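Local coordinates for protein cyanuric acid amidohydrolase (Azorhizobium caulinodans, PDB 4NQ3) that hydrolyses cyanuric acid, opening its s-triazine ring to give carboxybiuret, which spontaneously loses carbon dioxide to leave biuret, at residues 18-21 against 22-26; 27-31 against 32-36; 115-119 against 120-124; 129-132 against 133-137; 158-162 against 163-167. All blocks are in the same frame, centred on the assembly; numbering follows the deposited sequence.

Contact 1: residues 18-21 against 22-26; sequences SGLA and AAIAT
Four backbone hydrogen bonds tie residues 18-21 to residues 22-26, each running from an amide to the carbonyl four residues earlier. The ladder goes from Ala22 N to Ser18 O at 3.0 Å up to Ala25 N to Ala21 O at 2.9 Å, with Ala23 N to Gly19 O and Ile24 N to Leu20 O between. At the last turn Ala22 O accepts twice from Thr26, from its N at 2.9 Å and from its OG1 at 3.1 Å, the two donors coming from opposite faces of the carbonyl plane as the chain leaves helical geometry. The apolar contact is made by Leu20 and Ile24, whose side chains cross obliquely. Ile24 CG1 sits beside its own backbone N (chi1 -67°), which turns it back onto the preceding turn, 4.0 Å from Leu20 CD1. Shortening Ile24 to an alanine would probably leave Leu20 CD1 without this neighbour and open a gap against Leu62 and His66. Leu20 also packs on Leu59, while Ala22 and Ala25 are exposed. This is the pattern of a short surface helix with one apolar side, Leu20 and Ile24, turned to helix 51-67, here linking strands 2-10 and 34-41.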
loop_
_atom_site.group_PDB
_atom_site.type_symbol
_atom_site.label_atom_id
_atom_site.label_comp_id
_atom_site.label_asym_id
_atom_site.label_seq_id
_atom_site.Cartn_x
_atom_site.Cartn_y
_atom_site.Cartn_z
ATOM N N SER A 18 12.774 24.446 10.519
ATOM C CA SER A 18 12.987 25.867 10.228
ATOM C C SER A 18 12.044 26.810 10.998
ATOM O O SER A 18 12.437 27.914 11.382
ATOM C CB SER A 18 12.875 26.105 8.724
ATOM O OG SER A 18 11.546 25.953 8.263
ATOM N N GLY A 19 10.805 26.390 11.215
ATOM C CA GLY A 19 9.850 27.270 11.839
ATOM C C GLY A 19 10.101 27.311 13.322
ATOM O O GLY A 19 9.858 28.324 13.985
ATOM N N LEU A 20 10.595 26.206 13.863
ATOM C CA LEU A 20 10.894 26.202 15.278
ATOM C C LEU A 20 12.151 27.036 15.508
ATOM O O LEU A 20 12.229 27.773 16.495
ATOM C CB LEU A 20 11.063 24.781 15.810
ATOM C CG LEU A 20 11.596 24.746 17.249
ATOM C CD1 LEU A 20 10.769 25.658 18.142
ATOM C CD2 LEU A 20 11.603 23.327 17.798
ATOM N N ALA A 21 13.126 26.942 14.599
ATOM C CA ALA A 21 14.301 27.820 14.636
ATOM C C ALA A 21 13.922 29.295 14.657
ATOM O O ALA A 21 14.455 30.072 15.444
ATOM C CB ALA A 21 15.185 27.560 13.464
ATOM N N ALA A 22 13.016 29.684 13.768
ATOM C CA ALA A 22 12.605 31.082 13.652
ATOM C C ALA A 22 11.877 31.538 14.905
ATOM O O ALA A 22 12.067 32.673 15.354
ATOM C CB ALA A 22 11.729 31.294 12.435
ATOM N N ALA A 23 11.034 30.669 15.463
ATOM C CA ALA A 23 10.302 31.046 16.658
ATOM C C ALA A 23 11.282 31.262 17.793
ATOM O O ALA A 23 11.087 32.159 18.599
ATOM C CB ALA A 23 9.281 30.003 17.029
ATOM N N ILE A 24 12.372 30.501 17.816
ATOM C CA ILE A 24 13.368 30.671 18.873
ATOM C C ILE A 24 14.180 31.924 18.648
ATOM O O ILE A 24 14.426 32.687 19.567
ATOM C CB ILE A 24 14.332 29.485 18.956
ATOM C CG1 ILE A 24 13.580 28.247 19.404
ATOM C CG2 ILE A 24 15.496 29.812 19.871
ATOM C CD1 ILE A 24 14.409 27.040 19.409
ATOM N N ALA A 25 14.562 32.147 17.401
ATOM C CA ALA A 25 15.342 33.305 17.028
ATOM C C ALA A 25 14.591 34.615 17.304
ATOM O O ALA A 25 15.196 35.594 17.739
ATOM C CB ALA A 25 15.722 33.205 15.570
ATOM N N THR A 26 13.280 34.641 17.078
ATOM C CA THR A 26 12.520 35.850 17.357
ATOM C C THR A 26 12.061 35.914 18.826
ATOM O O THR A 26 11.323 36.825 19.222
ATOM C CB THR A 26 11.306 35.967 16.426
ATOM O OG1 THR A 26 10.387 34.904 16.707
ATOM C CG2 THR A 26 11.729 35.887 14.961
#

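Contact 2: residues 27-31 against 32-36; sequences GAIAP and AGILA
Ile34 folds back over Pro31 and Ile29, and its atoms can be followed outward one by one. CB stands 3.5 Å from Pro31 O. CG1, placed beside the residue's own backbone N (chi1 -68°), stays near that carbonyl and reaches Ile29 CG2 at 3.7 Å. The chain then runs on extended, and CD1 ends between two neighbours, 3.8 Å from Ile29 CG2 and 4.0 Å from Pro31 CA. A single methyl branch of Ile29 thus meets CG1 and CD1 of Ile34, the side chains slanting across one another. The packing extends beyond this pair: Ile29 also packs on His7 and Ile9 of strand 2-10, and Ile34 on Leu63 of helix 51-67.

The backbone turns beneath this pair. Gly33 N donates to Ala30 O at 2.8 Å, and Ile34 N to Pro31 O at 3.1 Å. Both bonds run from an amide to the carbonyl three residues earlier, the spacing of a 3-10 turn. A further bond, from Ala30 N to Glu94, holds the approach to the turn. Once past it the chain enters strand 34-41, where Leu35 and Ala36 both face Phe93. The passage illustrates a 3-10 turn delivering a loop into a sheet, with a classic beta bulge at the start of the strand.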
loop_
_atom_site.group_PDB
_atom_site.type_symbol
_atom_site.label_atom_id
_atom_site.label_comp_id
_atom_site.label_asym_id
_atom_site.label_seq_id
_atom_site.Cartn_x
_atom_site.Cartn_y
_atom_site.Cartn_z
ATOM N N GLY A 27 12.510 34.959 19.641
ATOM C CA GLY A 27 12.164 34.947 21.051
ATOM C C GLY A 27 10.685 34.687 21.303
ATOM O O GLY A 27 10.171 34.895 22.401
ATOM N N ALA A 28 9.980 34.234 20.279
ATOM C CA ALA A 28 8.624 33.778 20.481
ATOM C C ALA A 28 8.606 32.545 21.409
ATOM O O ALA A 28 7.696 32.370 22.232
ATOM C CB ALA A 28 7.982 33.464 19.150
ATOM N N ILE A 29 9.623 31.700 21.288
ATOM C CA ILE A 29 9.758 30.527 22.145
ATOM C C ILE A 29 11.115 30.576 22.836
ATOM O O ILE A 29 12.150 30.776 22.170
ATOM C CB ILE A 29 9.653 29.206 21.340
ATOM C CG1 ILE A 29 8.323 29.125 20.601
ATOM C CG2 ILE A 29 9.870 28.006 22.239
ATOM C CD1 ILE A 29 8.296 28.034 19.573
ATOM N N ALA A 30 11.132 30.394 24.154
ATOM C CA ALA A 30 12.411 30.362 24.873
ATOM C C ALA A 30 12.783 28.914 25.168
ATOM O O ALA A 30 12.067 28.219 25.889
ATOM C CB ALA A 30 12.328 31.152 26.128
ATOM N N PRO A 31 13.888 28.439 24.577
ATOM C CA PRO A 31 14.266 27.017 24.616
ATOM C C PRO A 31 14.284 26.449 26.021
ATOM O O PRO A 31 13.893 25.297 26.197
ATOM C CB PRO A 31 15.665 27.007 24.009
ATOM C CG PRO A 31 15.663 28.145 23.106
ATOM C CD PRO A 31 14.850 29.230 23.802
ATOM N N ALA A 32 14.715 27.246 26.996
ATOM C CA ALA A 32 14.784 26.802 28.386
ATOM C C ALA A 32 13.437 26.300 28.886
ATOM O O ALA A 32 13.370 25.374 29.697
ATOM C CB ALA A 32 15.280 27.918 29.268
ATOM N N GLY A 33 12.363 26.874 28.361
ATOM C CA GLY A 33 11.029 26.574 28.849
ATOM C C GLY A 33 10.251 25.574 28.017
ATOM O O GLY A 33 9.049 25.372 28.222
ATOM N N ILE A 34 10.921 24.954 27.054
ATOM C CA ILE A 34 10.260 23.959 26.230
ATOM C C ILE A 34 10.120 22.668 27.024
ATOM O O ILE A 34 11.115 22.064 27.414
ATOM C CB ILE A 34 11.024 23.689 24.942
ATOM C CG1 ILE A 34 10.966 24.901 24.032
ATOM C CG2 ILE A 34 10.451 22.500 24.226
ATOM C CD1 ILE A 34 11.688 24.667 22.714
ATOM N N LEU A 35 8.881 22.270 27.284
ATOM C CA LEU A 35 8.607 21.041 28.009
ATOM C C LEU A 35 8.483 19.836 27.084
ATOM O O LEU A 35 9.068 18.783 27.366
ATOM C CB LEU A 35 7.343 21.174 28.848
ATOM C CG LEU A 35 7.550 22.155 29.982
ATOM C CD1 LEU A 35 6.334 22.192 30.865
ATOM C CD2 LEU A 35 8.748 21.694 30.764
ATOM N N ALA A 36 7.707 19.966 26.007
ATOM C CA ALA A 36 7.479 18.825 25.124
ATOM C C ALA A 36 7.173 19.294 23.733
ATOM O O ALA A 36 6.686 20.394 23.554
ATOM C CB ALA A 36 6.336 17.954 25.645
#

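Contact 3: residues 115-119 against 120-124; sequences PDLPF and EALGR
Pro118 O receives the N-H of Ala121 at 2.8 Å, and this bond closes a tight reversal through Phe119 and Glu120. A second turn follows at once: Arg124 N donates to Ala121 O at 2.9 Å in a type II beta turn, with Gly123 at its positive-phi position. Arg124 also curls its side chain back, NH1 donating to Glu120 O at 2.9 Å and to Thr174 O beyond, so that one guanidinium nitrogen joins two loop carbonyls. The carboxylate of Glu120 swings, by a bend at chi2 (-84°), until CD lies 3.9 Å from Pro118 CB; its charge is met by a salt bridge to Arg171.

Within the bend, Leu117 works as a fork. With CG opposite the backbone N (chi1 173°), its two methyls straddle successive residues, CD1 touching Ala121 CB at 3.6 Å and CD2 touching Leu122 CB at 3.8 Å. Leu117 and Leu122 cross at about a right angle. Leu122 in turn packs on Ser183 and Ser187, its side chain about 6 Å from that of the substrate-binding Ser227. The two consecutive turns, the second of type II, lead the chain here into helix 125-141, with Arg124 at its N-cap.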
loop_
_atom_site.group_PDB
_atom_site.type_symbol
_atom_site.label_atom_id
_atom_site.label_comp_id
_atom_site.label_asym_id
_atom_site.label_seq_id
_atom_site.Cartn_x
_atom_site.Cartn_y
_atom_site.Cartn_z
ATOM N N PRO A 115 12.707 4.620 32.179
ATOM C CA PRO A 115 13.847 3.851 31.706
ATOM C C PRO A 115 13.405 3.018 30.527
ATOM O O PRO A 115 12.192 2.895 30.276
ATOM C CB PRO A 115 14.194 2.957 32.893
ATOM C CG PRO A 115 13.471 3.556 34.051
ATOM C CD PRO A 115 12.235 4.150 33.487
ATOM N N ASP A 116 14.365 2.380 29.876
ATOM C CA ASP A 116 14.054 1.486 28.794
ATOM C C ASP A 116 13.080 0.417 29.278
ATOM O O ASP A 116 13.047 0.065 30.464
ATOM C CB ASP A 116 15.338 0.882 28.256
ATOM C CG ASP A 116 16.044 1.814 27.280
ATOM O OD1 ASP A 116 15.621 3.003 27.185
ATOM O OD2 ASP A 116 17.028 1.360 26.629
ATOM N N LEU A 117 12.244 -0.046 28.360
ATOM C CA LEU A 117 11.245 -1.068 28.645
ATOM C C LEU A 117 11.706 -2.418 28.133
ATOM O O LEU A 117 11.843 -2.589 26.912
ATOM C CB LEU A 117 9.917 -0.706 27.979
ATOM C CG LEU A 117 8.824 -1.766 28.048
ATOM C CD1 LEU A 117 8.296 -1.888 29.461
ATOM C CD2 LEU A 117 7.710 -1.474 27.048
ATOM N N PRO A 118 11.924 -3.382 29.050
ATOM C CA PRO A 118 12.265 -4.775 28.700
ATOM C C PRO A 118 11.270 -5.328 27.689
ATOM O O PRO A 118 10.072 -5.144 27.881
ATOM C CB PRO A 118 12.158 -5.519 30.025
ATOM C CG PRO A 118 12.285 -4.456 31.080
ATOM C CD PRO A 118 11.697 -3.209 30.494
ATOM N N PHE A 119 11.749 -5.951 26.618
ATOM C CA PHE A 119 10.864 -6.395 25.542
ATOM C C PHE A 119 9.787 -7.354 26.039
ATOM O O PHE A 119 8.719 -7.480 25.436
ATOM C CB PHE A 119 11.674 -7.059 24.432
ATOM C CG PHE A 119 12.508 -6.104 23.634
ATOM C CD1 PHE A 119 12.127 -4.784 23.496
ATOM C CD2 PHE A 119 13.705 -6.519 23.063
ATOM C CE1 PHE A 119 12.903 -3.900 22.759
ATOM C CE2 PHE A 119 14.500 -5.639 22.335
ATOM C CZ PHE A 119 14.103 -4.332 22.187
ATOM N N GLU A 120 10.061 -8.029 27.144
ATOM C CA GLU A 120 9.115 -9.013 27.658
ATOM C C GLU A 120 8.123 -8.375 28.621
ATOM O O GLU A 120 7.252 -9.060 29.167
ATOM C CB GLU A 120 9.854 -10.166 28.323
ATOM C CG GLU A 120 10.745 -9.750 29.468
ATOM C CD GLU A 120 12.121 -9.285 29.012
ATOM O OE1 GLU A 120 13.087 -9.432 29.794
ATOM O OE2 GLU A 120 12.238 -8.796 27.858
ATOM N N ALA A 121 8.280 -7.072 28.849
ATOM C CA ALA A 121 7.318 -6.327 29.650
ATOM C C ALA A 121 6.257 -5.642 28.771
ATOM O O ALA A 121 5.170 -5.326 29.234
ATOM C CB ALA A 121 8.023 -5.318 30.504
ATOM N N LEU A 122 6.575 -5.434 27.500
ATOM C CA LEU A 122 5.683 -4.716 26.589
ATOM C C LEU A 122 4.365 -5.465 26.484
ATOM O O LEU A 122 4.347 -6.682 26.364
ATOM C CB LEU A 122 6.345 -4.543 25.209
ATOM C CG LEU A 122 5.561 -3.820 24.107
ATOM C CD1 LEU A 122 6.469 -2.905 23.276
ATOM C CD2 LEU A 122 4.847 -4.828 23.204
ATOM N N GLY A 123 3.257 -4.744 26.591
ATOM C CA GLY A 123 1.937 -5.365 26.528
ATOM C C GLY A 123 1.588 -6.164 27.783
ATOM O O GLY A 123 0.595 -6.886 27.815
ATOM N N ARG A 124 2.380 -6.011 28.840
ATOM C CA ARG A 124 2.135 -6.748 30.081
ATOM C C ARG A 124 2.196 -5.821 31.295
ATOM O O ARG A 124 2.481 -4.639 31.145
ATOM C CB ARG A 124 3.137 -7.888 30.198
ATOM C CG ARG A 124 2.999 -8.906 29.082
ATOM C CD ARG A 124 4.070 -9.943 29.191
ATOM N NE ARG A 124 3.876 -11.082 28.297
ATOM C CZ ARG A 124 4.880 -11.819 27.825
ATOM N NH1 ARG A 124 6.126 -11.545 28.172
ATOM N NH2 ARG A 124 4.657 -12.837 27.016
#

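Contact 4: residues 129-132 against 133-137; sequences RMVA and QAVRR. With SO4 (sulfate ion), chain F.
In the middle of helix 125-141, an amphipathic helix lying over a sheet, Val131 and Val135 form one rung of the buried side. Val131 CG1 meets Val135 CG2 at 3.9 Å. The latter methyl sits beside its own backbone N, opposite the carbonyl carbon, and so points back toward the preceding turn. The same pair is joined through the backbone by Val135 N to Val131 O at 2.7 Å. Equivalent bonds run from Gln133, Ala134 and Arg136 to Arg129, Met130 and Ala132. Below the valines, Val135 rests on Ile236 of strand 235-242 and on Ile195 and Ala198 of helix 180-199, while Val131 touches Ser191 and His234.

The outer side is polar and rich in arginine. Arg136 runs extended along the helix, its CG 3.5 Å from Ala132 O, until one guanidinium face covers Ala132 CB, with NH1 4.2 Å from that methyl. Arg137 bends instead at chi3 (-89°), which brings one face of its guanidinium near Ala134 CA, offset toward the rim, and presents an edge to a sulfate probably from the crystallisation liquor. NH1 donates to sulfate O1 at 2.7 Å with a nearly straight N-H (164°), and the sulfur lies in the guanidinium plane. His113 shares the task, its N donating to the ion and its O accepting from the same NH1. Arg129 pairs with Glu204 and with another sulfate. Apolar rungs inside and charged side chains outside fit a helix packed by its apolar side on a sheet, here probably within the second of the three repeating units.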
loop_
_atom_site.group_PDB
_atom_site.type_symbol
_atom_site.label_atom_id
_atom_site.label_comp_id
_atom_site.label_asym_id
_atom_site.label_seq_id
_atom_site.Cartn_x
_atom_site.Cartn_y
_atom_site.Cartn_z
ATOM N N ARG A 129 2.696 -0.752 34.856
ATOM C CA ARG A 129 3.174 -0.149 36.093
ATOM C C ARG A 129 4.186 0.932 35.797
ATOM O O ARG A 129 4.227 1.955 36.480
ATOM C CB ARG A 129 3.773 -1.195 37.021
ATOM C CG ARG A 129 2.759 -2.199 37.566
ATOM C CD ARG A 129 3.463 -3.106 38.543
ATOM N NE ARG A 129 2.938 -4.466 38.533
ATOM C CZ ARG A 129 1.765 -4.835 39.045
ATOM N NH1 ARG A 129 0.962 -3.943 39.635
ATOM N NH2 ARG A 129 1.396 -6.109 38.965
HETATM N N MSE A 130 4.993 0.713 34.764
HETATM C CA MSE A 130 6.053 1.663 34.436
HETATM C C MSE A 130 5.440 3.004 34.045
HETATM O O MSE A 130 5.835 4.051 34.549
HETATM C CB MSE A 130 6.948 1.120 33.311
HETATM C CG MSE A 130 8.111 2.020 33.015
HETATM SE SE MSE A 130 9.385 1.290 31.749
HETATM C CE MSE A 130 9.831 -0.336 32.709
ATOM N N VAL A 131 4.445 2.955 33.170
ATOM C CA VAL A 131 3.802 4.156 32.681
ATOM C C VAL A 131 3.013 4.818 33.805
ATOM O O VAL A 131 3.083 6.040 33.987
ATOM C CB VAL A 131 2.882 3.820 31.487
ATOM C CG1 VAL A 131 1.997 4.979 31.135
ATOM C CG2 VAL A 131 3.721 3.398 30.278
ATOM N N ALA A 132 2.324 4.006 34.605
ATOM C CA ALA A 132 1.543 4.526 35.723
ATOM C C ALA A 132 2.398 5.373 36.650
ATOM O O ALA A 132 1.990 6.467 37.058
ATOM C CB ALA A 132 0.920 3.401 36.486
ATOM N N GLN A 133 3.583 4.863 36.982
ATOM C CA GLN A 133 4.520 5.571 37.843
ATOM C C GLN A 133 4.923 6.882 37.184
ATOM O O GLN A 133 4.934 7.927 37.840
ATOM C CB GLN A 133 5.747 4.708 38.160
ATOM C CG GLN A 133 5.591 3.849 39.439
ATOM C CD GLN A 133 6.492 2.586 39.466
ATOM O OE1 GLN A 133 7.358 2.385 38.599
ATOM N NE2 GLN A 133 6.251 1.714 40.454
ATOM N N ALA A 134 5.294 6.825 35.904
ATOM C CA ALA A 134 5.666 8.033 35.173
ATOM C C ALA A 134 4.541 9.079 35.124
ATOM O O ALA A 134 4.779 10.282 35.325
ATOM C CB ALA A 134 6.090 7.680 33.776
ATOM N N VAL A 135 3.312 8.624 34.884
ATOM C CA VAL A 135 2.188 9.552 34.819
ATOM C C VAL A 135 1.970 10.244 36.154
ATOM O O VAL A 135 1.592 11.421 36.187
ATOM C CB VAL A 135 0.894 8.870 34.417
ATOM C CG1 VAL A 135 -0.227 9.865 34.449
ATOM C CG2 VAL A 135 1.035 8.297 33.037
ATOM N N ARG A 136 2.220 9.533 37.255
ATOM C CA ARG A 136 2.100 10.166 38.568
ATOM C C ARG A 136 3.162 11.276 38.691
ATOM O O ARG A 136 2.841 12.406 39.089
ATOM C CB ARG A 136 2.212 9.133 39.689
ATOM C CG ARG A 136 0.945 8.295 39.887
ATOM C CD ARG A 136 1.203 7.153 40.874
ATOM N NE ARG A 136 0.182 6.092 40.854
ATOM C CZ ARG A 136 0.451 4.795 40.653
ATOM N NH1 ARG A 136 1.706 4.386 40.454
ATOM N NH2 ARG A 136 -0.531 3.896 40.656
ATOM N N ARG A 137 4.404 10.971 38.310
ATOM C CA ARG A 137 5.479 11.962 38.313
ATOM C C ARG A 137 5.147 13.181 37.477
ATOM O O ARG A 137 5.277 14.301 37.950
ATOM C CB ARG A 137 6.790 11.349 37.819
ATOM C CG ARG A 137 7.566 10.604 38.896
ATOM C CD ARG A 137 8.886 10.081 38.376
ATOM N NE ARG A 137 8.710 8.754 37.806
ATOM C CZ ARG A 137 9.165 8.389 36.619
ATOM N NH1 ARG A 137 9.810 9.268 35.860
ATOM N NH2 ARG A 137 8.958 7.156 36.185
HETATM S S SO4 F . 11.261 11.941 35.180
HETATM O O1 SO4 F . 10.563 11.756 36.455
HETATM O O2 SO4 F . 12.696 11.688 35.316
HETATM O O3 SO4 F . 10.731 10.984 34.215
HETATM O O4 SO4 F . 11.052 13.319 34.722
#

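Contact 5: residues 158-162 against 163-167; sequences PLLTA and MRVKE. With SO4 (sulfate ion), chain H.
The chain runs extended through Leu159 and Leu160 and enters helix 162-170 at Thr161, the N-cap. The first turn is closed by Val165 N to Thr161 O and by Lys166 N to Ala162 O, both at 3.1 Å. Thr161 OG1, held between its backbone N and carbonyl carbon (chi1 64°), accepts a weak capping bond from Arg164 N at 3.4 Å.

Arg164 stretches back along the incoming loop. Its NH1 donates to Leu159 O at 3.0 Å, the bond clearly bent (132°), and a water spans the same NH1 and Leu159 N. Thr161 CG2 covers one face of the guanidinium. O3 of a sulfate, probably from the crystallisation liquor, accepts from Thr161 OG1 at 3.3 Å and, weakly, from Arg164 NE and NH2; NH2 also bonds to Ile229 O. With a leucine in place of Arg164, Leu159 O and Ile229 O would probably lose their guanidinium donor, and the sulfate its cationic partner. On another side of the helix, Leu160 CD1 meets Val165 CG2 at 4.1 Å, the side chains nearly perpendicular.

Ala162 N bonds to Asp303 of a second subunit, so the helix start also lies at a subunit interface. Within the chain, the loop leaves strand 150-157 and passes helix 180-199, where Leu159 packs on Ser183 and Met184.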
loop_
_atom_site.group_PDB
_atom_site.type_symbol
_atom_site.label_atom_id
_atom_site.label_comp_id
_atom_site.label_asym_id
_atom_site.label_seq_id
_atom_site.Cartn_x
_atom_site.Cartn_y
_atom_site.Cartn_z
ATOM N N PRO A 158 7.060 2.219 23.025
ATOM C CA PRO A 158 7.863 1.461 22.067
ATOM C C PRO A 158 7.039 0.435 21.322
ATOM O O PRO A 158 5.814 0.456 21.465
ATOM C CB PRO A 158 8.920 0.791 22.956
ATOM C CG PRO A 158 8.268 0.649 24.254
ATOM C CD PRO A 158 7.383 1.853 24.415
ATOM N N LEU A 159 7.690 -0.395 20.502
ATOM C CA LEU A 159 7.024 -1.496 19.807
ATOM C C LEU A 159 8.037 -2.599 19.572
ATOM O O LEU A 159 9.209 -2.442 19.902
ATOM C CB LEU A 159 6.414 -1.027 18.484
ATOM C CG LEU A 159 7.365 -0.376 17.460
ATOM C CD1 LEU A 159 8.249 -1.411 16.773
ATOM C CD2 LEU A 159 6.597 0.417 16.444
ATOM N N LEU A 160 7.599 -3.696 18.969
ATOM C CA LEU A 160 8.503 -4.799 18.658
ATOM C C LEU A 160 8.721 -4.985 17.149
ATOM O O LEU A 160 7.791 -4.890 16.337
ATOM C CB LEU A 160 7.971 -6.106 19.249
ATOM C CG LEU A 160 7.795 -6.130 20.765
ATOM C CD1 LEU A 160 7.305 -7.487 21.209
ATOM C CD2 LEU A 160 9.114 -5.805 21.443
ATOM N N THR A 161 9.970 -5.232 16.778
ATOM C CA THR A 161 10.292 -5.657 15.429
ATOM C C THR A 161 10.708 -7.119 15.473
ATOM O O THR A 161 10.959 -7.664 16.551
ATOM C CB THR A 161 11.424 -4.844 14.825
ATOM O OG1 THR A 161 12.610 -5.092 15.591
ATOM C CG2 THR A 161 11.083 -3.346 14.829
ATOM N N ALA A 162 10.800 -7.752 14.306
ATOM C CA ALA A 162 11.240 -9.138 14.245
ATOM C C ALA A 162 12.561 -9.305 15.007
ATOM O O ALA A 162 12.698 -10.223 15.829
ATOM C CB ALA A 162 11.382 -9.588 12.792
HETATM N N MSE A 163 13.510 -8.397 14.757
HETATM C CA MSE A 163 14.838 -8.478 15.364
HETATM C C MSE A 163 14.737 -8.468 16.899
HETATM O O MSE A 163 15.397 -9.248 17.586
HETATM C CB MSE A 163 15.724 -7.333 14.874
HETATM C CG MSE A 163 17.216 -7.486 15.183
HETATM SE SE MSE A 163 18.267 -6.320 14.028
HETATM C CE MSE A 163 20.012 -7.204 14.023
ATOM N N ARG A 164 13.876 -7.607 17.425
ATOM C CA ARG A 164 13.738 -7.445 18.861
ATOM C C ARG A 164 13.113 -8.688 19.522
ATOM O O ARG A 164 13.477 -9.071 20.638
ATOM C CB ARG A 164 12.897 -6.202 19.141
ATOM C CG ARG A 164 13.608 -4.931 18.822
ATOM C CD ARG A 164 12.783 -3.724 19.167
ATOM N NE ARG A 164 13.316 -2.555 18.476
ATOM C CZ ARG A 164 12.817 -1.324 18.547
ATOM N NH1 ARG A 164 11.747 -1.047 19.284
ATOM N NH2 ARG A 164 13.387 -0.365 17.851
ATOM N N VAL A 165 12.159 -9.300 18.836
ATOM C CA VAL A 165 11.542 -10.517 19.335
ATOM C C VAL A 165 12.575 -11.642 19.415
ATOM O O VAL A 165 12.617 -12.397 20.388
ATOM C CB VAL A 165 10.376 -10.961 18.455
ATOM C CG1 VAL A 165 10.044 -12.420 18.720
ATOM C CG2 VAL A 165 9.167 -10.046 18.672
ATOM N N LYS A 166 13.389 -11.771 18.371
ATOM C CA LYS A 166 14.395 -12.817 18.362
ATOM C C LYS A 166 15.489 -12.511 19.387
ATOM O O LYS A 166 16.078 -13.437 19.948
ATOM C CB LYS A 166 14.978 -13.008 16.952
ATOM C CG LYS A 166 14.014 -13.655 15.953
ATOM C CD LYS A 166 13.572 -15.051 16.421
ATOM C CE LYS A 166 12.283 -15.540 15.716
ATOM N NZ LYS A 166 11.883 -16.965 16.030
ATOM N N GLU A 167 15.738 -11.230 19.673
ATOM C CA GLU A 167 16.707 -10.888 20.729
ATOM C C GLU A 167 16.203 -11.385 22.066
ATOM O O GLU A 167 16.947 -11.977 22.835
ATOM C CB GLU A 167 16.972 -9.379 20.828
ATOM C CG GLU A 167 17.748 -8.780 19.646
ATOM C CD GLU A 167 18.011 -7.273 19.787
ATOM O OE1 GLU A 167 18.233 -6.817 20.942
ATOM O OE2 GLU A 167 17.979 -6.555 18.746
HETATM S S SO4 H . 15.493 -2.731 15.160
HETATM O O1 SO4 H . 16.316 -1.526 15.004
HETATM O O2 SO4 H . 15.394 -3.518 13.918
HETATM O O3 SO4 H . 14.177 -2.244 15.553
HETATM O O4 SO4 H . 16.026 -3.593 16.225
HETATM O O HOH W 1 10.224 1.276 19.968
#

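In the fold
The five local contacts fall into two groups. Contacts 1 and 2 meet directly, Leu20 CD1 lying 3.7 Å from Ile29 CD1, with centres 10 Å apart; both lie away from the substrate site. Contact 3 bridges the other group: Leu117 CD1 reaches the selenomethionine methyl Met130 CE of contact 4 at 3.9 Å, and the Phe119 ring packs on Arg164 of contact 5. Contacts 4 and 5 themselves do not touch. Nor do the two groups; their nearest atoms, in contacts 2 and 4, are about 11 Å apart. Contact 5 comes closest to the substrate site, the Leu159 side chain lying about 7 Å from bound barbituric acid, whereas Val131 of contact 4 is about 9 Å from the side chain of catalytic Lys156.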